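Local coordinates for protein Hcp1 family type VI secretion system effector (Yersinia pestis, PDB 3V4H) that probably assembles into hexameric rings that stack to form the inner tube of the type VI secretion system and may travel with its secreted cargo, at residues D34-E39 with L94-L99; L52-D57 with V106-R111; V77-F82 with I129-D134. All coordinates share one frame; numbering follows the deposited sequence.

Contact 1 (D34-E39 with L94-L99); sequences DGIEGE and LSYCLL
I36 and Y96 meet side chain to ring. The end methyl of I36 lies over one face of the Y96 phenol. I36 CD1 sits 3.9 Å from the ring centroid, 14° off the ring normal. In this CH-pi contact the methyl is shifted a little toward the rim, with I36 CD1 to Y96 CD2 at 3.8 Å. The outer part of I36 is fully extended, chi2 178°, which carries CD1 out over the ring. Behind it, I36 CG1 approaches Y96 CE2 at 4.1 Å. The two side chains run past each other in opposite directions. The phenol oxygen ends near the backbone of D34 and G35, but too far for a direct bond. A water bridges this gap. It lies 2.9 Å from Y96 OH and gives a proton to D34 O over a rather short distance. I36 meets the ring through carbon alone, while the hydroxyl is linked to the loop by water. K101 adds a cation-pi contact to the same ring, and I103 and I130 touch it. I36 also rests on L93 of helix 90-99, which carries Y96. This is the Hcp fold, in which a single short helix packs beside a beta barrel.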
loop_
_atom_site.group_PDB
_atom_site.type_symbol
_atom_site.label_atom_id
_atom_site.label_comp_id
_atom_site.label_asym_id
_atom_site.label_seq_id
_atom_site.Cartn_x
_atom_site.Cartn_y
_atom_site.Cartn_z
ATOM N N ASP A 34 17.645 -25.456 -20.967
ATOM C CA ASP A 34 18.266 -26.006 -22.156
ATOM C C ASP A 34 18.674 -24.964 -23.141
ATOM O O ASP A 34 17.892 -24.154 -23.546
ATOM C CB ASP A 34 17.355 -26.994 -22.845
ATOM C CG ASP A 34 17.559 -28.396 -22.357
ATOM O OD1 ASP A 34 18.663 -28.735 -21.939
ATOM O OD2 ASP A 34 16.599 -29.168 -22.364
ATOM N N GLY A 35 19.923 -25.012 -23.535
ATOM C CA GLY A 35 20.466 -24.068 -24.500
ATOM C C GLY A 35 20.808 -22.687 -23.943
ATOM O O GLY A 35 21.330 -21.866 -24.662
ATOM N N ILE A 36 20.527 -22.412 -22.675
ATOM C CA ILE A 36 20.782 -21.091 -22.153
ATOM C C ILE A 36 21.581 -21.240 -20.852
ATOM O O ILE A 36 21.021 -21.396 -19.735
ATOM C CB ILE A 36 19.465 -20.297 -21.915
ATOM C CG1 ILE A 36 18.628 -20.201 -23.203
ATOM C CG2 ILE A 36 19.773 -18.909 -21.389
ATOM C CD1 ILE A 36 17.293 -19.486 -23.072
ATOM N N GLU A 37 22.894 -21.150 -20.992
ATOM C CA GLU A 37 23.764 -21.166 -19.836
ATOM C C GLU A 37 23.718 -19.901 -18.961
ATOM O O GLU A 37 23.546 -18.790 -19.452
ATOM C CB GLU A 37 25.186 -21.369 -20.285
ATOM C CG GLU A 37 25.486 -22.812 -20.549
ATOM C CD GLU A 37 26.923 -23.014 -20.923
ATOM O OE1 GLU A 37 27.717 -22.043 -20.832
ATOM O OE2 GLU A 37 27.245 -24.150 -21.301
ATOM N N GLY A 38 23.906 -20.086 -17.665
ATOM C CA GLY A 38 24.126 -18.958 -16.750
ATOM C C GLY A 38 25.592 -18.932 -16.425
ATOM O O GLY A 38 26.401 -19.413 -17.216
ATOM N N GLU A 39 25.948 -18.426 -15.255
ATOM C CA GLU A 39 27.344 -18.309 -14.887
ATOM C C GLU A 39 27.617 -18.624 -13.404
ATOM O O GLU A 39 28.609 -18.178 -12.860
ATOM C CB GLU A 39 27.840 -16.892 -15.238
ATOM C CG GLU A 39 27.133 -15.803 -14.464
ATOM C CD GLU A 39 27.377 -14.388 -14.984
ATOM O OE1 GLU A 39 27.335 -13.478 -14.115
ATOM O OE2 GLU A 39 27.549 -14.171 -16.218
ATOM N N LEU A 94 15.801 -13.211 -23.458
ATOM C CA LEU A 94 15.035 -12.177 -24.159
ATOM C C LEU A 94 14.719 -12.588 -25.618
ATOM O O LEU A 94 13.583 -12.405 -26.088
ATOM C CB LEU A 94 15.770 -10.824 -24.101
ATOM C CG LEU A 94 15.154 -9.693 -24.911
ATOM C CD1 LEU A 94 13.687 -9.531 -24.549
ATOM C CD2 LEU A 94 15.941 -8.408 -24.681
ATOM N N SER A 95 15.702 -13.142 -26.332
ATOM C CA SER A 95 15.457 -13.673 -27.696
ATOM C C SER A 95 14.347 -14.733 -27.734
ATOM O O SER A 95 13.432 -14.626 -28.546
ATOM C CB SER A 95 16.714 -14.316 -28.309
ATOM O OG SER A 95 17.793 -13.414 -28.368
ATOM N N TYR A 96 14.445 -15.756 -26.877
ATOM C CA TYR A 96 13.489 -16.882 -26.889
ATOM C C TYR A 96 12.088 -16.370 -26.633
ATOM O O TYR A 96 11.111 -16.856 -27.220
ATOM C CB TYR A 96 13.831 -17.941 -25.824
ATOM C CG TYR A 96 14.869 -18.968 -26.249
ATOM C CD1 TYR A 96 14.558 -20.319 -26.301
ATOM C CD2 TYR A 96 16.167 -18.580 -26.584
ATOM C CE1 TYR A 96 15.505 -21.266 -26.692
ATOM C CE2 TYR A 96 17.123 -19.507 -26.951
ATOM C CZ TYR A 96 16.787 -20.851 -27.008
ATOM O OH TYR A 96 17.747 -21.754 -27.359
ATOM N N CYS A 97 12.002 -15.367 -25.771
ATOM C CA CYS A 97 10.746 -14.709 -25.492
ATOM C C CYS A 97 10.203 -14.030 -26.737
ATOM O O CYS A 97 9.110 -14.370 -27.184
ATOM C CB CYS A 97 10.905 -13.707 -24.358
ATOM S SG CYS A 97 9.327 -12.987 -23.904
ATOM N N LEU A 98 10.986 -13.124 -27.321
ATOM C CA LEU A 98 10.571 -12.340 -28.504
ATOM C C LEU A 98 10.141 -13.234 -29.658
ATOM O O LEU A 98 9.171 -12.931 -30.335
ATOM C CB LEU A 98 11.694 -11.399 -28.977
ATOM C CG LEU A 98 12.105 -10.192 -28.106
ATOM C CD1 LEU A 98 13.330 -9.490 -28.681
ATOM C CD2 LEU A 98 10.952 -9.216 -27.949
ATOM N N LEU A 99 10.861 -14.334 -29.871
ATOM C CA LEU A 99 10.564 -15.278 -30.953
ATOM C C LEU A 99 9.512 -16.364 -30.626
ATOM O O LEU A 99 8.988 -16.976 -31.536
ATOM C CB LEU A 99 11.847 -15.986 -31.388
ATOM C CG LEU A 99 13.044 -15.156 -31.846
ATOM C CD1 LEU A 99 14.199 -16.112 -32.137
ATOM C CD2 LEU A 99 12.707 -14.299 -33.058
HETATM O O HOH W 1 17.333 -24.275 -26.024
#

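Contact 2 (L52-D57 with V106-R111); sequences LAWNWD and VQFVLR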
loop_
_atom_site.group_PDB
_atom_site.type_symbol
_atom_site.label_atom_id
_atom_site.label_comp_id
_atom_site.label_asym_id
_atom_site.label_seq_id
_atom_site.Cartn_x
_atom_site.Cartn_y
_atom_site.Cartn_z
ATOM N N LEU A 52 17.301 -15.932 -7.335
ATOM C CA LEU A 52 17.132 -15.045 -6.183
ATOM C C LEU A 52 15.754 -15.205 -5.576
ATOM O O LEU A 52 15.577 -15.017 -4.397
ATOM C CB LEU A 52 17.303 -13.586 -6.684
ATOM C CG LEU A 52 18.681 -13.207 -7.290
ATOM C CD1 LEU A 52 18.723 -11.747 -7.757
ATOM C CD2 LEU A 52 19.799 -13.491 -6.293
ATOM N N ALA A 53 14.736 -15.553 -6.369
ATOM C CA ALA A 53 13.390 -15.648 -5.804
ATOM C C ALA A 53 12.541 -16.332 -6.867
ATOM O O ALA A 53 12.998 -16.398 -8.023
ATOM C CB ALA A 53 12.833 -14.207 -5.525
ATOM N N TRP A 54 11.426 -16.908 -6.456
ATOM C CA TRP A 54 10.526 -17.624 -7.368
ATOM C C TRP A 54 9.153 -17.769 -6.834
ATOM O O TRP A 54 8.923 -17.648 -5.652
ATOM C CB TRP A 54 11.078 -19.034 -7.698
ATOM C CG TRP A 54 11.126 -19.946 -6.512
ATOM C CD1 TRP A 54 12.018 -19.905 -5.450
ATOM C CD2 TRP A 54 10.232 -21.059 -6.206
ATOM N NE1 TRP A 54 11.730 -20.881 -4.553
ATOM C CE2 TRP A 54 10.680 -21.611 -4.950
ATOM C CE3 TRP A 54 9.166 -21.636 -6.841
ATOM C CZ2 TRP A 54 10.046 -22.706 -4.355
ATOM C CZ3 TRP A 54 8.534 -22.747 -6.245
ATOM C CH2 TRP A 54 8.967 -23.268 -5.056
ATOM N N ASN A 55 8.195 -18.104 -7.702
ATOM C CA ASN A 55 6.908 -18.422 -7.216
ATOM C C ASN A 55 6.130 -19.104 -8.331
ATOM O O ASN A 55 6.585 -19.078 -9.457
ATOM C CB ASN A 55 6.184 -17.188 -6.681
ATOM C CG ASN A 55 5.974 -16.145 -7.754
ATOM O OD1 ASN A 55 5.146 -16.317 -8.649
ATOM N ND2 ASN A 55 6.728 -15.071 -7.674
ATOM N N TRP A 56 5.075 -19.816 -7.943
ATOM C CA TRP A 56 4.279 -20.648 -8.837
ATOM C C TRP A 56 3.034 -21.031 -8.110
ATOM O O TRP A 56 3.070 -21.311 -6.890
ATOM C CB TRP A 56 5.047 -21.938 -9.166
ATOM C CG TRP A 56 4.338 -22.717 -10.212
ATOM C CD1 TRP A 56 3.777 -22.224 -11.371
ATOM C CD2 TRP A 56 4.024 -24.152 -10.214
ATOM N NE1 TRP A 56 3.172 -23.229 -12.085
ATOM C CE2 TRP A 56 3.273 -24.405 -11.429
ATOM C CE3 TRP A 56 4.289 -25.204 -9.362
ATOM C CZ2 TRP A 56 2.819 -25.678 -11.769
ATOM C CZ3 TRP A 56 3.812 -26.482 -9.698
ATOM C CH2 TRP A 56 3.110 -26.711 -10.889
ATOM N N ASP A 57 1.905 -21.015 -8.786
ATOM C CA ASP A 57 0.690 -21.528 -8.143
ATOM C C ASP A 57 -0.293 -22.211 -9.037
ATOM O O ASP A 57 -0.276 -22.070 -10.222
ATOM C CB ASP A 57 -0.043 -20.460 -7.384
ATOM C CG ASP A 57 -0.479 -19.371 -8.246
ATOM O OD1 ASP A 57 -0.123 -19.450 -9.418
ATOM O OD2 ASP A 57 -1.148 -18.441 -7.719
ATOM N N VAL A 106 13.770 -27.675 -18.605
ATOM C CA VAL A 106 14.197 -26.725 -17.603
ATOM C C VAL A 106 14.153 -27.470 -16.284
ATOM O O VAL A 106 13.173 -28.178 -16.009
ATOM C CB VAL A 106 13.258 -25.508 -17.521
ATOM C CG1 VAL A 106 13.626 -24.609 -16.332
ATOM C CG2 VAL A 106 13.309 -24.703 -18.818
ATOM N N GLN A 107 15.218 -27.329 -15.495
ATOM C CA GLN A 107 15.315 -27.969 -14.192
ATOM C C GLN A 107 15.661 -26.952 -13.086
ATOM O O GLN A 107 16.711 -26.292 -13.117
ATOM C CB GLN A 107 16.350 -29.098 -14.230
ATOM C CG GLN A 107 16.507 -29.798 -12.879
ATOM C CD GLN A 107 17.801 -30.588 -12.726
ATOM O OE1 GLN A 107 17.761 -31.814 -12.632
ATOM N NE2 GLN A 107 18.955 -29.880 -12.645
ATOM N N PHE A 108 14.777 -26.866 -12.102
ATOM C CA PHE A 108 14.888 -25.940 -10.970
ATOM C C PHE A 108 15.178 -26.706 -9.699
ATOM O O PHE A 108 14.567 -27.723 -9.442
ATOM C CB PHE A 108 13.594 -25.178 -10.812
ATOM C CG PHE A 108 13.535 -24.369 -9.556
ATOM C CD1 PHE A 108 14.298 -23.226 -9.428
ATOM C CD2 PHE A 108 12.739 -24.758 -8.506
ATOM C CE1 PHE A 108 14.281 -22.452 -8.260
ATOM C CE2 PHE A 108 12.713 -24.016 -7.340
ATOM C CZ PHE A 108 13.468 -22.828 -7.221
ATOM N N VAL A 109 16.166 -26.271 -8.946
ATOM C CA VAL A 109 16.635 -27.032 -7.804
ATOM C C VAL A 109 16.820 -26.133 -6.585
ATOM O O VAL A 109 17.454 -25.029 -6.664
ATOM C CB VAL A 109 17.964 -27.771 -8.142
ATOM C CG1 VAL A 109 18.657 -28.266 -6.878
ATOM C CG2 VAL A 109 17.726 -28.992 -9.094
ATOM N N LEU A 110 16.300 -26.577 -5.447
ATOM C CA LEU A 110 16.645 -25.973 -4.128
ATOM C C LEU A 110 17.507 -26.891 -3.333
ATOM O O LEU A 110 17.268 -28.098 -3.294
ATOM C CB LEU A 110 15.394 -25.739 -3.292
ATOM C CG LEU A 110 14.185 -25.017 -3.894
ATOM C CD1 LEU A 110 13.032 -25.132 -2.919
ATOM C CD2 LEU A 110 14.448 -23.545 -4.192
ATOM N N ARG A 111 18.468 -26.314 -2.619
ATOM C CA ARG A 111 19.423 -27.041 -1.851
ATOM C C ARG A 111 19.515 -26.450 -0.451
ATOM O O ARG A 111 19.428 -25.234 -0.291
ATOM C CB ARG A 111 20.769 -26.914 -2.533
ATOM C CG ARG A 111 21.909 -27.633 -1.836
ATOM C CD ARG A 111 23.128 -27.721 -2.766
ATOM N NE ARG A 111 23.731 -26.419 -2.993
ATOM C CZ ARG A 111 24.715 -26.158 -3.865
ATOM N NH1 ARG A 111 25.239 -27.114 -4.638
ATOM N NH2 ARG A 111 25.194 -24.916 -3.959
#
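W54 and F108 form a tilted edge-to-face aromatic pair inside the Hcp beta barrel. Strand 53-59 belongs to one antiparallel sheet and strand 103-111 to the other, so the pair joins the two sheets across the core. The edge of F108 points at the face of W54. The F108 ring and the five-membered ring of W54 have centroids 4.7 Å apart, with planes at 52°. F108 CZ leads. It stands 3.6 Å above the indole plane and is 3.7 Å from W54 CD1. F108 CE2 follows, 4.0 Å from W54 CD2. The W54 CG lies between its backbone N and carbonyl carbon, chi1 65°, and this lays the indole across the path of F108. F108 itself extends with CG opposite its backbone N, chi1 171°. This is the tight part of the contact, and F80 and M29 add to it, the first against F108 and the second against W54. L110 adds a smaller apolar contact, its CD1 4.1 Å from W54 CZ2. The other side of strand 53-59 turns to solvent. There the CB of A53 points away from strand 103-111, and N55 is exposed. Even so, the strand is not a free edge, because residues 53-57 pair antiparallel with a strand of a neighbouring subunit and the sheet continues across the interface. The indole N-H is buried and has no hydrogen-bond partner in the model. Its nearest neighbour on L110 is a methyl carbon, with W54 NE1 to L110 CD2 at 3.8 Å.

Contact 3 (V77-F82 with I129-D134); sequences VSDFCF and IITRVD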
loop_
_atom_site.group_PDB
_atom_site.type_symbol
_atom_site.label_atom_id
_atom_site.label_comp_id
_atom_site.label_asym_id
_atom_site.label_seq_id
_atom_site.Cartn_x
_atom_site.Cartn_y
_atom_site.Cartn_z
ATOM N N VAL A 77 -3.136 -23.441 -13.655
ATOM C CA VAL A 77 -1.739 -23.613 -13.315
ATOM C C VAL A 77 -0.966 -22.390 -13.792
ATOM O O VAL A 77 -0.910 -22.157 -14.973
ATOM C CB VAL A 77 -1.171 -24.847 -14.033
ATOM C CG1 VAL A 77 0.281 -25.074 -13.670
ATOM C CG2 VAL A 77 -2.010 -26.086 -13.708
ATOM N N SER A 78 -0.331 -21.640 -12.890
ATOM C CA SER A 78 0.362 -20.419 -13.328
ATOM C C SER A 78 1.701 -20.672 -14.054
ATOM O O SER A 78 2.229 -21.786 -14.061
ATOM C CB SER A 78 0.515 -19.429 -12.172
ATOM O OG SER A 78 1.583 -19.808 -11.269
ATOM N N ASP A 79 2.218 -19.627 -14.697
ATOM C CA ASP A 79 3.540 -19.629 -15.291
ATOM C C ASP A 79 4.460 -19.789 -14.130
ATOM O O ASP A 79 4.094 -19.361 -13.072
ATOM C CB ASP A 79 3.825 -18.260 -15.942
ATOM C CG ASP A 79 3.141 -18.114 -17.303
ATOM O OD1 ASP A 79 2.655 -19.122 -17.801
ATOM O OD2 ASP A 79 3.123 -17.009 -17.882
ATOM N N PHE A 80 5.592 -20.455 -14.295
ATOM C CA PHE A 80 6.656 -20.453 -13.242
ATOM C C PHE A 80 7.340 -19.129 -13.420
ATOM O O PHE A 80 7.453 -18.656 -14.552
ATOM C CB PHE A 80 7.646 -21.610 -13.427
ATOM C CG PHE A 80 8.590 -21.815 -12.253
ATOM C CD1 PHE A 80 8.197 -22.516 -11.124
ATOM C CD2 PHE A 80 9.856 -21.300 -12.302
ATOM C CE1 PHE A 80 9.080 -22.718 -10.095
ATOM C CE2 PHE A 80 10.735 -21.499 -11.261
ATOM C CZ PHE A 80 10.334 -22.174 -10.153
ATOM N N CYS A 81 7.724 -18.519 -12.281
ATOM C CA CYS A 81 8.358 -17.210 -12.169
ATOM C C CYS A 81 9.671 -17.372 -11.414
ATOM O O CYS A 81 9.727 -18.142 -10.426
ATOM C CB CYS A 81 7.486 -16.242 -11.329
ATOM S SG CYS A 81 6.011 -15.581 -12.177
ATOM N N PHE A 82 10.729 -16.729 -11.909
ATOM C CA PHE A 82 11.966 -16.560 -11.118
ATOM C C PHE A 82 12.648 -15.267 -11.482
ATOM O O PHE A 82 12.409 -14.714 -12.571
ATOM C CB PHE A 82 12.939 -17.730 -11.279
ATOM C CG PHE A 82 13.625 -17.806 -12.584
ATOM C CD1 PHE A 82 14.896 -17.269 -12.747
ATOM C CD2 PHE A 82 13.053 -18.488 -13.651
ATOM C CE1 PHE A 82 15.553 -17.343 -13.972
ATOM C CE2 PHE A 82 13.680 -18.550 -14.879
ATOM C CZ PHE A 82 14.934 -17.979 -15.045
ATOM N N ILE A 129 8.075 -22.175 -22.771
ATOM C CA ILE A 129 8.064 -20.940 -23.563
ATOM C C ILE A 129 8.167 -19.768 -22.597
ATOM O O ILE A 129 7.473 -19.725 -21.587
ATOM C CB ILE A 129 6.789 -20.797 -24.397
ATOM C CG1 ILE A 129 6.704 -21.946 -25.408
ATOM C CG2 ILE A 129 6.748 -19.443 -25.108
ATOM C CD1 ILE A 129 5.427 -21.963 -26.213
ATOM N N ILE A 130 9.075 -18.851 -22.893
ATOM C CA ILE A 130 9.321 -17.697 -22.068
ATOM C C ILE A 130 8.286 -16.667 -22.403
ATOM O O ILE A 130 8.231 -16.180 -23.516
ATOM C CB ILE A 130 10.750 -17.182 -22.247
ATOM C CG1 ILE A 130 11.716 -18.290 -21.824
ATOM C CG2 ILE A 130 11.015 -15.945 -21.360
ATOM C CD1 ILE A 130 13.131 -18.005 -22.238
ATOM N N THR A 131 7.428 -16.392 -21.430
ATOM C CA THR A 131 6.241 -15.559 -21.599
ATOM C C THR A 131 6.441 -14.108 -21.145
ATOM O O THR A 131 5.667 -13.225 -21.531
ATOM C CB THR A 131 5.137 -16.130 -20.740
ATOM O OG1 THR A 131 5.643 -16.243 -19.383
ATOM C CG2 THR A 131 4.755 -17.498 -21.281
ATOM N N ARG A 132 7.463 -13.865 -20.331
ATOM C CA ARG A 132 7.722 -12.509 -19.771
ATOM C C ARG A 132 9.169 -12.294 -19.340
ATOM O O ARG A 132 9.764 -13.167 -18.738
ATOM C CB ARG A 132 6.792 -12.221 -18.599
ATOM C CG ARG A 132 6.141 -10.844 -18.709
ATOM C CD ARG A 132 5.402 -10.429 -17.435
ATOM N NE ARG A 132 3.955 -10.633 -17.581
ATOM C CZ ARG A 132 3.054 -10.452 -16.613
ATOM N NH1 ARG A 132 3.428 -10.047 -15.401
ATOM N NH2 ARG A 132 1.764 -10.666 -16.866
ATOM N N VAL A 133 9.731 -11.138 -19.699
ATOM C CA VAL A 133 11.045 -10.696 -19.229
ATOM C C VAL A 133 10.973 -9.242 -18.729
ATOM O O VAL A 133 10.788 -8.323 -19.530
ATOM C CB VAL A 133 12.123 -10.768 -20.333
ATOM C CG1 VAL A 133 13.485 -10.415 -19.722
ATOM C CG2 VAL A 133 12.131 -12.142 -21.030
ATOM N N ASP A 134 11.113 -9.033 -17.411
ATOM C CA ASP A 134 11.028 -7.690 -16.812
ATOM C C ASP A 134 12.375 -7.437 -16.165
ATOM O O ASP A 134 12.776 -8.242 -15.332
ATOM C CB ASP A 134 9.960 -7.614 -15.723
ATOM C CG ASP A 134 8.550 -7.745 -16.246
ATOM O OD1 ASP A 134 8.041 -6.768 -16.837
ATOM O OD2 ASP A 134 7.915 -8.802 -16.040
#
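T131 meets D79 through its hydroxyl, and the two side chains approach from opposite directions. Across this contact, CB and both branches of T131 have D79 OD2 as their nearest atom. The path starts at CB, where T131 CB lies 3.6 Å from D79 OD2. The side chain then forks. The polar branch ends at OG1, which is 3.0 Å from D79 OD2, a hydrogen-bonding distance. The same T131 OG1 is 3.8 Å from D79 CG, so the approach is to OD2 and not to the carbon behind it. The methyl branch lies alongside, with T131 CG2 3.8 Å from D79 OD2. The torsion directs the hydroxyl. OG1 stands between the backbone N and the carbonyl carbon, chi1 54°, and that turns it toward D79. The T131 hydroxyl has one proton and a second acceptor nearby, the backbone O of R150, where the bond is weak. The pairing with D79 is therefore possible but not settled. T131 is buried and D79 partly exposed, so the contact lies at the boundary of the core. R132 brings a positive charge near, with its NE 6.4 Å from D79 OD2. That is too far for a salt bridge, though it may steady the negative charge slightly. T131 and R132 both face R150, which makes a classic beta bulge in strand 128-138. In the sheet, strand 146-152 runs between strands 76-85 and 128-138, so D79 and T131 reach toward each other across the strand that carries R150. Next to T131, I130 and V133 pack against helix 90-99. Residues 132-134 pair antiparallel with a strand of a neighbouring subunit, which extends the sheet beyond this chain.

In the fold
From the N terminus, the chain leaves strand 29-33 through the loop 34-39, which opens contact 1. It next gives residues 52-57 to contact 2 and 77-82 to contact 3. Helix 90-99 then closes contact 1, strand 103-111 closes contact 2, and strand 128-138 closes contact 3. The second segments come in the order of the first, so each pair of contacts crosses and none nests. Contact 2 ties the two sheets together. Contact 3 reaches across strand 146-152 within the four-stranded sheet, and contact 1 ties the helix to a loop. The first segments of contacts 2 and 3 lie on adjacent strands. Contacts 1 and 3 touch where Y96 and C97 pack on I130 and V133.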